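Local coordinates for protein possible flavin reductase (PDB 2R0X) that probably binds FMN and reduces flavins such as riboflavin at the expense of NADPH, as a dimeric member of the flavin reductase-like family, at residues Ser17-Val22 / Asn146-Arg151; Val70-Ala75 / Asp111-Phe116; Ile21-Gly26 / Gly105-Gln110; Thr28-Phe33 / Glu92-Ala97. All blocks are in the same frame, centred on the assembly; numbering follows the deposited sequence. Where two conformers were deposited one is given.

Contact 1 (Ser17-Val22 / Asn146-Arg151)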
loop_
_atom_site.group_PDB
_atom_site.type_symbol
_atom_site.label_atom_id
_atom_site.label_comp_id
_atom_site.label_asym_id
_atom_site.label_seq_id
_atom_site.Cartn_x
_atom_site.Cartn_y
_atom_site.Cartn_z
ATOM N N SER A 17 -4.652 6.650 -2.284
ATOM C CA SER A 17 -4.778 5.324 -1.724
ATOM C C SER A 17 -6.215 4.880 -1.734
ATOM O O SER A 17 -7.141 5.670 -1.582
ATOM C CB SER A 17 -4.254 5.326 -0.300
ATOM O OG SER A 17 -4.329 4.081 0.343
ATOM N N ALA A 18 -6.359 3.577 -1.903
ATOM C CA ALA A 18 -7.596 2.881 -1.616
ATOM C C ALA A 18 -7.857 2.979 -0.123
ATOM O O ALA A 18 -6.986 3.229 0.678
ATOM C CB ALA A 18 -7.561 1.444 -2.074
ATOM N N VAL A 19 -9.119 2.821 0.264
ATOM C CA VAL A 19 -9.564 2.912 1.628
ATOM C C VAL A 19 -10.236 1.615 2.005
ATOM O O VAL A 19 -11.038 1.070 1.266
ATOM C CB VAL A 19 -10.546 4.081 1.817
ATOM C CG1 VAL A 19 -10.915 4.235 3.296
ATOM C CG2 VAL A 19 -9.975 5.402 1.291
ATOM N N HIS A 20 -9.892 1.095 3.165
ATOM C CA HIS A 20 -10.375 -0.195 3.640
ATOM C C HIS A 20 -10.865 -0.055 5.073
ATOM O O HIS A 20 -10.390 0.810 5.847
ATOM C CB HIS A 20 -9.239 -1.224 3.635
ATOM C CG HIS A 20 -8.387 -1.196 2.445
ATOM N ND1 HIS A 20 -8.648 -1.950 1.328
ATOM C CD2 HIS A 20 -7.288 -0.454 2.201
ATOM C CE1 HIS A 20 -7.739 -1.637 0.424
ATOM N NE2 HIS A 20 -6.902 -0.734 0.925
ATOM N N ILE A 21 -11.793 -0.921 5.479
ATOM C CA ILE A 21 -12.134 -1.091 6.874
ATOM C C ILE A 21 -11.677 -2.504 7.254
ATOM O O ILE A 21 -12.090 -3.500 6.614
ATOM C CB ILE A 21 -13.605 -0.848 7.173
ATOM C CG1 ILE A 21 -13.926 0.629 6.950
ATOM C CG2 ILE A 21 -13.911 -1.239 8.626
ATOM C CD1 ILE A 21 -15.424 0.965 6.998
ATOM N N VAL A 22 -10.743 -2.588 8.187
ATOM C CA VAL A 22 -10.108 -3.840 8.579
ATOM C C VAL A 22 -10.778 -4.284 9.857
ATOM O O VAL A 22 -10.787 -3.552 10.831
ATOM C CB VAL A 22 -8.609 -3.618 8.762
ATOM C CG1 VAL A 22 -7.934 -4.917 9.281
ATOM C CG2 VAL A 22 -7.979 -3.140 7.414
ATOM N N ASN A 146 -17.482 1.482 -8.273
ATOM C CA ASN A 146 -16.392 2.450 -8.240
ATOM C C ASN A 146 -15.730 2.419 -6.866
ATOM O O ASN A 146 -16.380 2.209 -5.858
ATOM C CB ASN A 146 -16.913 3.835 -8.523
ATOM C CG ASN A 146 -17.592 3.936 -9.871
ATOM O OD1 ASN A 146 -18.724 4.389 -9.974
ATOM N ND2 ASN A 146 -16.949 3.440 -10.869
ATOM N N ALA A 147 -14.408 2.626 -6.871
ATOM C CA ALA A 147 -13.587 2.560 -5.644
ATOM C C ALA A 147 -13.525 3.893 -4.949
ATOM O O ALA A 147 -13.457 4.952 -5.607
ATOM C CB ALA A 147 -12.153 2.154 -5.996
ATOM N N LEU A 148 -13.472 3.848 -3.636
ATOM C CA LEU A 148 -13.149 5.026 -2.844
ATOM C C LEU A 148 -11.628 5.194 -2.800
ATOM O O LEU A 148 -10.897 4.288 -2.440
ATOM C CB LEU A 148 -13.644 4.852 -1.411
ATOM C CG LEU A 148 -13.598 6.083 -0.537
ATOM C CD1 LEU A 148 -14.454 7.242 -1.085
ATOM C CD2 LEU A 148 -14.012 5.748 0.892
ATOM N N VAL A 149 -11.187 6.414 -3.060
ATOM C CA VAL A 149 -9.773 6.782 -3.007
ATOM C C VAL A 149 -9.624 8.033 -2.176
ATOM O O VAL A 149 -10.457 8.938 -2.291
ATOM C CB VAL A 149 -9.155 6.893 -4.419
ATOM C CG1 VAL A 149 -7.779 7.581 -4.433
ATOM C CG2 VAL A 149 -9.067 5.504 -5.081
ATOM N N TYR A 150 -8.565 8.068 -1.373
ATOM C CA TYR A 150 -8.258 9.207 -0.488
ATOM C C TYR A 150 -6.965 9.878 -1.014
ATOM O O TYR A 150 -5.969 9.201 -1.251
ATOM C CB TYR A 150 -8.062 8.691 0.923
ATOM C CG TYR A 150 -7.906 9.707 2.019
ATOM C CD1 TYR A 150 -8.884 10.646 2.277
ATOM C CD2 TYR A 150 -6.749 9.717 2.808
ATOM C CE1 TYR A 150 -8.724 11.573 3.308
ATOM C CE2 TYR A 150 -6.596 10.611 3.836
ATOM C CZ TYR A 150 -7.572 11.530 4.103
ATOM O OH TYR A 150 -7.360 12.417 5.161
ATOM N N ARG A 151 -7.038 11.178 -1.256
ATOM C CA ARG A 151 -5.889 11.937 -1.732
ATOM C C ARG A 151 -6.154 13.413 -1.411
ATOM O O ARG A 151 -7.264 13.901 -1.530
ATOM C CB ARG A 151 -5.651 11.765 -3.243
ATOM C CG ARG A 151 -4.293 12.323 -3.633
ATOM C CD ARG A 151 -4.127 12.513 -5.092
ATOM N NE ARG A 151 -2.931 13.333 -5.285
ATOM C CZ ARG A 151 -2.814 14.353 -6.126
ATOM N NH1 ARG A 151 -3.785 14.627 -6.985
ATOM N NH2 ARG A 151 -1.703 15.082 -6.121
#
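Ser17 and Tyr150 hold the two strands together as an antiparallel hydrogen-bonded pair. Tyr150 N gives the shorter bond, 2.8 Å to Ser17 O with an N-H...O angle of 166°, while Ser17 N returns a longer one, 3.1 Å, to Tyr150 O. The carbonyl of Ser17 does double duty, because Val149 also brings its CA-H close, with Val149 CA 3.2 Å from Ser17 O. Beyond this pair the backbone bonding gives way to side-chain packing.

Val19 can be followed outward. Its CB points at the other segment and lies 4.0 Å from Leu148 CD2. From there the valine forks: CG1 is anti to the backbone N (chi1 -175°), which sets CG2 anti to the carbonyl carbon and delivers it to Tyr150, 3.8 Å from Tyr150 CB, with Leu148 O also nearby. The CG2 methyl therefore meets the root of the tyrosine and not its ring, which leads away and meets the ring of Tyr155. On the other side of the sheet, Val149 lays its CG1 methyl 3.5 Å from Ser17 O. In the conformer given, Ser17 OG bonds the carbonyl of the next residue, Ala18 O, in the carbonyl plane on a lone pair.

Ala18 and Val149 also pack on Leu15 and Ala16 of the second subunit, respectively, so this short pairing forms part of the dimer interface. It joins the C-terminal hairpin of strands 148-151 and 154-157 to the start of strand 17-25, extending the antiparallel sheet of the split-barrel-like fold, consistent with the flavin reductase family.

Contact 2 (Val70-Ala75 / Asp111-Phe116)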
loop_
_atom_site.group_PDB
_atom_site.type_symbol
_atom_site.label_atom_id
_atom_site.label_comp_id
_atom_site.label_asym_id
_atom_site.label_seq_id
_atom_site.Cartn_x
_atom_site.Cartn_y
_atom_site.Cartn_z
ATOM N N VAL A 70 -10.059 -7.646 5.306
ATOM C CA VAL A 70 -9.862 -6.360 4.643
ATOM C C VAL A 70 -11.108 -6.110 3.794
ATOM O O VAL A 70 -11.373 -6.843 2.859
ATOM C CB VAL A 70 -8.601 -6.327 3.770
ATOM C CG1 VAL A 70 -8.475 -5.005 3.036
ATOM C CG2 VAL A 70 -7.358 -6.553 4.665
ATOM N N ASN A 71 -11.858 -5.077 4.160
ATOM C CA ASN A 71 -13.059 -4.666 3.410
ATOM C C ASN A 71 -12.763 -3.391 2.631
ATOM O O ASN A 71 -12.714 -2.295 3.228
ATOM C CB ASN A 71 -14.206 -4.405 4.407
ATOM C CG ASN A 71 -14.549 -5.611 5.228
ATOM O OD1 ASN A 71 -15.190 -6.549 4.737
ATOM N ND2 ASN A 71 -14.134 -5.611 6.485
ATOM N N THR A 72 -12.476 -3.556 1.362
ATOM C CA THR A 72 -12.115 -2.406 0.517
ATOM C C THR A 72 -13.384 -1.654 0.126
ATOM O O THR A 72 -14.382 -2.290 -0.228
ATOM C CB THR A 72 -11.367 -2.912 -0.715
ATOM O OG1 THR A 72 -10.252 -3.702 -0.317
ATOM C CG2 THR A 72 -10.893 -1.716 -1.610
ATOM N N LEU A 73 -13.379 -0.338 0.274
ATOM C CA LEU A 73 -14.596 0.454 0.206
ATOM C C LEU A 73 -14.921 0.946 -1.202
ATOM O O LEU A 73 -14.036 1.300 -1.984
ATOM C CB LEU A 73 -14.504 1.643 1.154
ATOM C CG LEU A 73 -14.318 1.335 2.640
ATOM C CD1 LEU A 73 -14.406 2.590 3.441
ATOM C CD2 LEU A 73 -15.281 0.272 3.153
ATOM N N THR A 74 -16.223 1.004 -1.466
ATOM C CA THR A 74 -16.731 1.650 -2.669
ATOM C C THR A 74 -16.764 3.163 -2.463
ATOM O O THR A 74 -16.705 3.690 -1.352
ATOM C CB THR A 74 -18.156 1.214 -3.048
ATOM O OG1 THR A 74 -19.049 1.817 -2.130
ATOM C CG2 THR A 74 -18.333 -0.323 -3.071
ATOM N N ALA A 75 -16.959 3.873 -3.566
ATOM C CA ALA A 75 -17.047 5.344 -3.583
ATOM C C ALA A 75 -18.195 5.835 -2.753
ATOM O O ALA A 75 -18.184 7.004 -2.364
ATOM C CB ALA A 75 -17.153 5.860 -5.025
ATOM N N ASP A 111 -21.891 -5.021 0.613
ATOM C CA ASP A 111 -21.839 -3.929 -0.350
ATOM C C ASP A 111 -20.456 -3.269 -0.452
ATOM O O ASP A 111 -20.349 -2.147 -0.919
ATOM C CB ASP A 111 -22.935 -2.867 -0.047
ATOM C CG ASP A 111 -23.607 -2.270 -1.278
ATOM O OD1 ASP A 111 -23.399 -2.759 -2.403
ATOM O OD2 ASP A 111 -24.361 -1.278 -1.086
ATOM N N ALA A 112 -19.414 -3.971 -0.050
ATOM C CA ALA A 112 -18.055 -3.486 -0.207
ATOM C C ALA A 112 -17.555 -3.688 -1.636
ATOM O O ALA A 112 -18.098 -4.448 -2.423
ATOM C CB ALA A 112 -17.124 -4.193 0.762
ATOM N N LEU A 113 -16.443 -3.055 -1.980
ATOM C CA LEU A 113 -15.808 -3.241 -3.257
ATOM C C LEU A 113 -15.154 -4.628 -3.358
ATOM O O LEU A 113 -15.222 -5.296 -4.382
ATOM C CB LEU A 113 -14.783 -2.154 -3.513
ATOM C CG LEU A 113 -14.240 -2.054 -4.930
ATOM C CD1 LEU A 113 -15.298 -1.398 -5.797
ATOM C CD2 LEU A 113 -12.930 -1.262 -4.952
ATOM N N ILE A 114 -14.462 -5.017 -2.287
ATOM C CA ILE A 114 -13.734 -6.286 -2.213
ATOM C C ILE A 114 -13.677 -6.687 -0.756
ATOM O O ILE A 114 -13.613 -5.821 0.102
ATOM C CB ILE A 114 -12.235 -6.181 -2.725
ATOM C CG1 ILE A 114 -12.015 -5.065 -3.756
ATOM C CG2 ILE A 114 -11.801 -7.519 -3.272
ATOM C CD1 ILE A 114 -10.555 -4.756 -4.022
ATOM N N ASN A 115 -13.658 -7.986 -0.500
ATOM C CA ASN A 115 -13.518 -8.529 0.829
ATOM C C ASN A 115 -12.452 -9.625 0.829
ATOM O O ASN A 115 -12.594 -10.603 0.102
ATOM C CB ASN A 115 -14.840 -9.116 1.363
ATOM C CG ASN A 115 -16.037 -8.160 1.201
ATOM O OD1 ASN A 115 -16.761 -8.236 0.201
ATOM N ND2 ASN A 115 -16.266 -7.305 2.190
ATOM N N PHE A 116 -11.384 -9.428 1.587
ATOM C CA PHE A 116 -10.314 -10.416 1.711
ATOM C C PHE A 116 -10.272 -10.923 3.141
ATOM O O PHE A 116 -9.975 -10.184 4.056
ATOM C CB PHE A 116 -8.946 -9.798 1.419
ATOM C CG PHE A 116 -8.791 -9.093 0.105
ATOM C CD1 PHE A 116 -9.088 -7.751 -0.022
ATOM C CD2 PHE A 116 -8.279 -9.744 -0.981
ATOM C CE1 PHE A 116 -8.866 -7.078 -1.230
ATOM C CE2 PHE A 116 -8.031 -9.049 -2.181
ATOM C CZ PHE A 116 -8.346 -7.725 -2.269
HETATM O O HOH W 1 -21.289 0.349 -1.449
#
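A classic beta bulge lies where strand 67-72 ends and strand 114-126 begins in the barrel sheet: Leu113 and Ile114 both face Thr72. Thr72 O takes a 2.8 Å bond from Leu113 N. A weak bond, 3.4 Å long, runs from Ile114 N to Thr72 O, while Thr72 N bonds Ile114 O. Past the bulge the strands run antiparallel, 170° between their directions, and Val70 and Phe116 exchange two backbone bonds.

Side chains sort onto two faces. On one, Asn115 ND2 donates to Asn71 OD1 at 2.9 Å, landing on a lone pair in the carbonyl plane; the two amide planes stand 70° apart. On the other, Thr72 and Ile114 lie side by side, with Thr72 CB 3.8 Å from Ile114 CG1. With Thr72 OG1 anti to the carbonyl carbon (chi1 -55°), the hydroxyl sits at the edge of the Phe116 ring, in its plane and 3.8 Å from Phe116 CE1, and has its polar partner in His20 ND1. In the loop before the bulge, the CG2 methyl of Thr74 rests against Asp111 O, and a water links Thr74 OG1 to that same carbonyl.

Asn71 OD1 also accepts from Leu109 N, Asn71 ND2 reaches Ile21 O, and Asn115 ND2 donates to Leu109 O as well. Both ends of the Asn71 amide and the ND2 of Asn115 thus find partners in each other and in neighbouring backbone, which helps fix their rotation and ties strand 108-109 to the sheet.

Contact 3 (Ile21-Gly26 / Gly105-Gln110)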
loop_
_atom_site.group_PDB
_atom_site.type_symbol
_atom_site.label_atom_id
_atom_site.label_comp_id
_atom_site.label_asym_id
_atom_site.label_seq_id
_atom_site.Cartn_x
_atom_site.Cartn_y
_atom_site.Cartn_z
ATOM N N ILE A 21 -11.793 -0.921 5.479
ATOM C CA ILE A 21 -12.134 -1.091 6.874
ATOM C C ILE A 21 -11.677 -2.504 7.254
ATOM O O ILE A 21 -12.090 -3.500 6.614
ATOM C CB ILE A 21 -13.605 -0.848 7.173
ATOM C CG1 ILE A 21 -13.926 0.629 6.950
ATOM C CG2 ILE A 21 -13.911 -1.239 8.626
ATOM C CD1 ILE A 21 -15.424 0.965 6.998
ATOM N N VAL A 22 -10.743 -2.588 8.187
ATOM C CA VAL A 22 -10.108 -3.840 8.579
ATOM C C VAL A 22 -10.778 -4.284 9.857
ATOM O O VAL A 22 -10.787 -3.552 10.831
ATOM C CB VAL A 22 -8.609 -3.618 8.762
ATOM C CG1 VAL A 22 -7.934 -4.917 9.281
ATOM C CG2 VAL A 22 -7.979 -3.140 7.414
ATOM N N THR A 23 -11.303 -5.511 9.881
ATOM C CA THR A 23 -12.105 -5.965 11.014
ATOM C C THR A 23 -11.597 -7.308 11.519
ATOM O O THR A 23 -10.888 -8.033 10.857
ATOM C CB THR A 23 -13.558 -6.155 10.583
ATOM O OG1 THR A 23 -13.611 -7.168 9.603
ATOM C CG2 THR A 23 -14.165 -4.854 10.045
ATOM N N THR A 24 -12.036 -7.625 12.735
ATOM C CA THR A 24 -11.803 -8.916 13.353
ATOM C C THR A 24 -12.975 -9.160 14.316
ATOM O O THR A 24 -13.761 -8.264 14.632
ATOM C CB THR A 24 -10.422 -9.006 14.050
ATOM O OG1 THR A 24 -10.129 -10.366 14.362
ATOM C CG2 THR A 24 -10.349 -8.163 15.324
ATOM N N SER A 25 -13.039 -10.399 14.801
ATOM C CA SER A 25 -14.136 -10.894 15.630
ATOM C C SER A 25 -13.676 -11.307 17.000
ATOM O O SER A 25 -12.629 -11.959 17.115
ATOM C CB SER A 25 -14.627 -12.185 15.030
ATOM O OG SER A 25 -13.663 -13.178 15.357
ATOM N N GLY A 26 -14.557 -11.150 17.988
ATOM C CA GLY A 26 -14.138 -11.323 19.346
ATOM C C GLY A 26 -15.346 -11.724 20.154
ATOM O O GLY A 26 -16.476 -11.775 19.646
ATOM N N GLY A 105 -14.607 -15.694 10.633
ATOM C CA GLY A 105 -15.428 -15.010 11.591
ATOM C C GLY A 105 -15.209 -13.512 11.659
ATOM O O GLY A 105 -16.043 -12.795 12.245
ATOM N N SER A 106 -14.152 -13.012 11.019
ATOM C CA SER A 106 -13.963 -11.576 10.934
ATOM C C SER A 106 -15.148 -10.977 10.155
ATOM O O SER A 106 -15.573 -11.544 9.128
ATOM C CB SER A 106 -12.662 -11.244 10.203
ATOM O OG SER A 106 -11.564 -11.781 10.897
ATOM N N PRO A 107 -15.704 -9.850 10.592
ATOM C CA PRO A 107 -16.900 -9.316 9.932
ATOM C C PRO A 107 -16.648 -8.858 8.491
ATOM O O PRO A 107 -15.744 -8.066 8.218
ATOM C CB PRO A 107 -17.276 -8.135 10.810
ATOM C CG PRO A 107 -16.649 -8.377 12.096
ATOM C CD PRO A 107 -15.441 -9.182 11.860
HETATM N N MSE A 108 -17.460 -9.395 7.579
HETATM C CA MSE A 108 -17.464 -9.043 6.184
HETATM C C MSE A 108 -18.450 -7.945 5.918
HETATM O O MSE A 108 -19.644 -8.104 6.170
HETATM C CB MSE A 108 -17.841 -10.234 5.325
HETATM C CG MSE A 108 -17.528 -10.047 3.867
HETATM SE SE MSE A 108 -18.408 -11.186 2.617
HETATM C CE MSE A 108 -19.732 -9.975 1.976
ATOM N N LEU A 109 -17.976 -6.818 5.399
ATOM C CA LEU A 109 -18.818 -5.693 5.088
ATOM C C LEU A 109 -19.599 -6.003 3.812
ATOM O O LEU A 109 -19.032 -6.216 2.736
ATOM C CB LEU A 109 -17.925 -4.457 4.843
ATOM C CG LEU A 109 -18.653 -3.170 4.388
ATOM C CD1 LEU A 109 -19.718 -2.768 5.373
ATOM C CD2 LEU A 109 -17.639 -2.077 4.199
ATOM N N GLN A 110 -20.922 -5.972 3.937
ATOM C CA GLN A 110 -21.806 -6.052 2.797
ATOM C C GLN A 110 -21.687 -4.806 1.915
ATOM O O GLN A 110 -21.490 -3.689 2.411
ATOM C CB GLN A 110 -23.248 -6.266 3.288
ATOM C CG GLN A 110 -23.464 -7.645 3.898
ATOM C CD GLN A 110 -23.291 -8.751 2.896
ATOM O OE1 GLN A 110 -23.832 -8.674 1.807
ATOM N NE2 GLN A 110 -22.525 -9.770 3.240
#
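This is a loop-on-strand packing contact in the split-barrel-like fold, where the segment entering the short strand 108-109 lies across the far part of strand 17-25. It is carried by close packing of side chains on backbone and by one side-chain hydrogen bond, without a ladder of backbone bonds. Pro107 is central. Its ring packs against the peptide between Thr24 and Ser25, with Pro107 CD 3.4 Å from Thr24 O and 3.5 Å from Thr24 C. The same CD atom of Pro107 lies 3.5 Å from Thr23 OG1.

Ser106 brings its CB to 3.7 Å from Thr23 O, while its hydroxyl bonds Thr104 OG1. At the end of the strand, in the conformer given, Ser25 CB lies 3.2 Å from Gly105 O. Trp99 touches both Thr23 and Pro107, joining the contact to the neighbouring strand 99-100.

The polar link depends on the rotation of Thr23: a chi1 of 63° places the hydroxyl between the backbone N and the carbonyl carbon, aimed at the proline. From there Thr23 OG1 donates to Pro107 O at 2.7 Å, in the carbonyl plane and on a lone pair.

Contact 4 (Thr28-Phe33 / Glu92-Ala97). With ACT (acetate ion), chain F; SO4 (sulfate ion), chain H.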
loop_
_atom_site.group_PDB
_atom_site.type_symbol
_atom_site.label_atom_id
_atom_site.label_comp_id
_atom_site.label_asym_id
_atom_site.label_seq_id
_atom_site.Cartn_x
_atom_site.Cartn_y
_atom_site.Cartn_z
ATOM N N THR A 28 -15.330 -9.932 23.016
ATOM C CA THR A 28 -15.537 -8.504 23.182
ATOM C C THR A 28 -16.472 -8.034 22.048
ATOM O O THR A 28 -17.022 -6.935 22.102
ATOM C CB THR A 28 -14.224 -7.701 23.109
ATOM N N GLY A 29 -16.631 -8.868 21.018
ATOM C CA GLY A 29 -17.584 -8.636 19.925
ATOM C C GLY A 29 -16.794 -8.255 18.690
ATOM O O GLY A 29 -15.621 -8.700 18.549
ATOM N N GLN A 30 -17.398 -7.441 17.802
ATOM C CA GLN A 30 -16.718 -6.991 16.565
ATOM C C GLN A 30 -15.781 -5.787 16.787
ATOM O O GLN A 30 -16.043 -4.926 17.622
ATOM C CB GLN A 30 -17.733 -6.620 15.477
ATOM C CG GLN A 30 -18.835 -7.669 15.178
ATOM C CD GLN A 30 -20.101 -7.098 14.419
ATOM O OE1 GLN A 30 -20.498 -7.598 13.338
ATOM N NE2 GLN A 30 -20.746 -6.088 15.010
ATOM N N HIS A 31 -14.690 -5.752 16.025
ATOM C CA HIS A 31 -13.687 -4.684 16.148
ATOM C C HIS A 31 -13.245 -4.328 14.748
ATOM O O HIS A 31 -13.094 -5.198 13.908
ATOM C CB HIS A 31 -12.480 -5.136 16.971
ATOM C CG HIS A 31 -12.879 -5.633 18.308
ATOM N ND1 HIS A 31 -13.120 -4.803 19.373
ATOM C CD2 HIS A 31 -13.170 -6.880 18.730
ATOM C CE1 HIS A 31 -13.494 -5.520 20.417
ATOM N NE2 HIS A 31 -13.526 -6.790 20.053
ATOM N N GLY A 32 -13.004 -3.066 14.505
ATOM C CA GLY A 32 -12.429 -2.717 13.205
ATOM C C GLY A 32 -11.872 -1.325 13.200
ATOM O O GLY A 32 -12.074 -0.557 14.132
ATOM N N PHE A 33 -11.194 -0.982 12.115
ATOM C CA PHE A 33 -10.588 0.324 11.934
ATOM C C PHE A 33 -10.406 0.612 10.451
ATOM O O PHE A 33 -10.189 -0.270 9.657
ATOM C CB PHE A 33 -9.247 0.458 12.691
ATOM C CG PHE A 33 -8.138 -0.426 12.172
ATOM C CD1 PHE A 33 -8.040 -1.744 12.567
ATOM C CD2 PHE A 33 -7.152 0.047 11.303
ATOM C CE1 PHE A 33 -7.038 -2.568 12.124
ATOM C CE2 PHE A 33 -6.119 -0.827 10.854
ATOM C CZ PHE A 33 -6.092 -2.118 11.272
ATOM N N GLU A 92 -21.531 1.263 18.013
ATOM C CA GLU A 92 -21.995 2.357 17.178
ATOM C C GLU A 92 -21.419 2.219 15.771
ATOM O O GLU A 92 -22.144 2.311 14.798
ATOM C CB GLU A 92 -21.689 3.727 17.764
ATOM C CG GLU A 92 -21.972 4.902 16.764
ATOM C CD GLU A 92 -23.415 4.982 16.181
ATOM O OE1 GLU A 92 -24.332 4.611 16.936
ATOM O OE2 GLU A 92 -23.617 5.431 14.982
ATOM N N ARG A 93 -20.113 1.965 15.660
ATOM C CA ARG A 93 -19.500 1.839 14.340
ATOM C C ARG A 93 -20.239 0.776 13.501
ATOM O O ARG A 93 -20.645 1.022 12.375
ATOM C CB ARG A 93 -18.027 1.490 14.430
ATOM C CG ARG A 93 -17.115 2.572 14.929
ATOM C CD ARG A 93 -15.673 2.051 14.984
ATOM N NE ARG A 93 -14.690 3.098 15.167
ATOM C CZ ARG A 93 -13.401 2.842 15.322
ATOM N NH1 ARG A 93 -12.970 1.610 15.399
ATOM N NH2 ARG A 93 -12.551 3.827 15.437
ATOM N N PHE A 94 -20.344 -0.430 14.035
ATOM C CA PHE A 94 -20.860 -1.559 13.244
ATOM C C PHE A 94 -22.329 -1.346 12.892
ATOM O O PHE A 94 -22.803 -1.834 11.846
ATOM C CB PHE A 94 -20.604 -2.921 13.924
ATOM C CG PHE A 94 -19.178 -3.413 13.717
ATOM C CD1 PHE A 94 -18.133 -2.967 14.513
ATOM C CD2 PHE A 94 -18.879 -4.182 12.638
ATOM C CE1 PHE A 94 -16.837 -3.339 14.258
ATOM C CE2 PHE A 94 -17.606 -4.555 12.365
ATOM C CZ PHE A 94 -16.592 -4.165 13.214
ATOM N N SER A 95 -23.073 -0.613 13.737
ATOM C CA SER A 95 -24.490 -0.355 13.461
ATOM C C SER A 95 -24.759 0.368 12.138
ATOM O O SER A 95 -25.882 0.369 11.664
ATOM C CB SER A 95 -25.130 0.407 14.618
ATOM O OG SER A 95 -24.845 1.788 14.519
ATOM N N ASN A 96 -23.733 0.962 11.544
ATOM C CA ASN A 96 -23.859 1.788 10.361
ATOM C C ASN A 96 -23.746 1.055 9.032
ATOM O O ASN A 96 -23.703 1.688 7.978
ATOM C CB ASN A 96 -22.830 2.928 10.415
ATOM C CG ASN A 96 -23.250 3.990 11.331
ATOM O OD1 ASN A 96 -24.070 4.812 10.971
ATOM N ND2 ASN A 96 -22.682 4.000 12.540
ATOM N N ALA A 97 -23.656 -0.265 9.070
ATOM C CA ALA A 97 -23.611 -1.090 7.838
ATOM C C ALA A 97 -24.119 -2.472 8.140
ATOM O O ALA A 97 -24.549 -2.733 9.279
ATOM C CB ALA A 97 -22.154 -1.159 7.296
HETATM C C ACT F . -11.776 -9.700 22.024
HETATM O O ACT F . -11.431 -8.932 22.905
HETATM O OXT ACT F . -12.761 -9.301 21.403
HETATM C CH3 ACT F . -11.192 -11.076 21.869
HETATM S S SO4 H . -9.602 2.030 16.995
HETATM O O1 SO4 H . -10.417 1.092 17.764
HETATM O O2 SO4 H . -8.232 1.732 17.126
HETATM O O3 SO4 H . -10.003 3.309 17.538
HETATM O O4 SO4 H . -10.037 2.011 15.595
#
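Gln30 and Phe94 make the stacking part of this contact. Gln30 CB sits over the centre of the Phe94 ring, 3.5 Å from the centroid and only 9° off the normal, a CH-pi contact. Beyond CB the glutamine chain is extended (chi2 161°) and carries its amide along the ring, the two planes 28° apart; Gln30 NE2 ends 3.4 Å from Phe94 CB. At the ring's edge, in its plane, lie the peptide atoms His31 C and Gly32 N, with Gly32 N 3.9 Å from Phe94 CE1.

The charged part is Arg93. Arg93 NH1 comes 2.7 Å from Gly32 O, at an angle too poor for a hydrogen bond. The side chain, extended from CG to NE, brings the guanidinium edge-on to a sulfate, probably from the crystallisation liquor: Arg93 NH1 donates to SO4 O4 at 3.0 Å and NH2 to the same oxygen at 3.1 Å. Arg57 NE and the backbone N of Ala58 also bond this anion, and Arg93 NH2 also donates to Ser86 O.

Following Glu92, Ser95 OG donates to Glu92 O at 2.8 Å. Overall, helix 90-94 lies against the start of strand 30-43. Phe94 is flanked by Phe84 of helix 78-84, which it meets edge-to-face, by Trp99 of strand 99-100 and by Thr23 of strand 17-25.

Strand 17-25 is the common thread: contact 1 uses its beginning, contact 3 its end, their centres about 17 Å apart, and both include Ile21 and Val22. Contact 2 adjoins it through the backbone bond from Ile21 N to Asn71 O, 2.8 Å, and meets the other strand of contact 1 where Leu148 CB lies 3.3 Å from Thr74 O. Contact 4 borders the opposite edge of the strand, where Thr24 N lies 2.9 Å from His31 O; its centre is about 8 Å from that of contact 3. Contacts 1 and 2 touch the second subunit, whereas 3 and 4 do not. The sulfate at contact 4 may mark an anion-binding pocket, possibly for a phosphate.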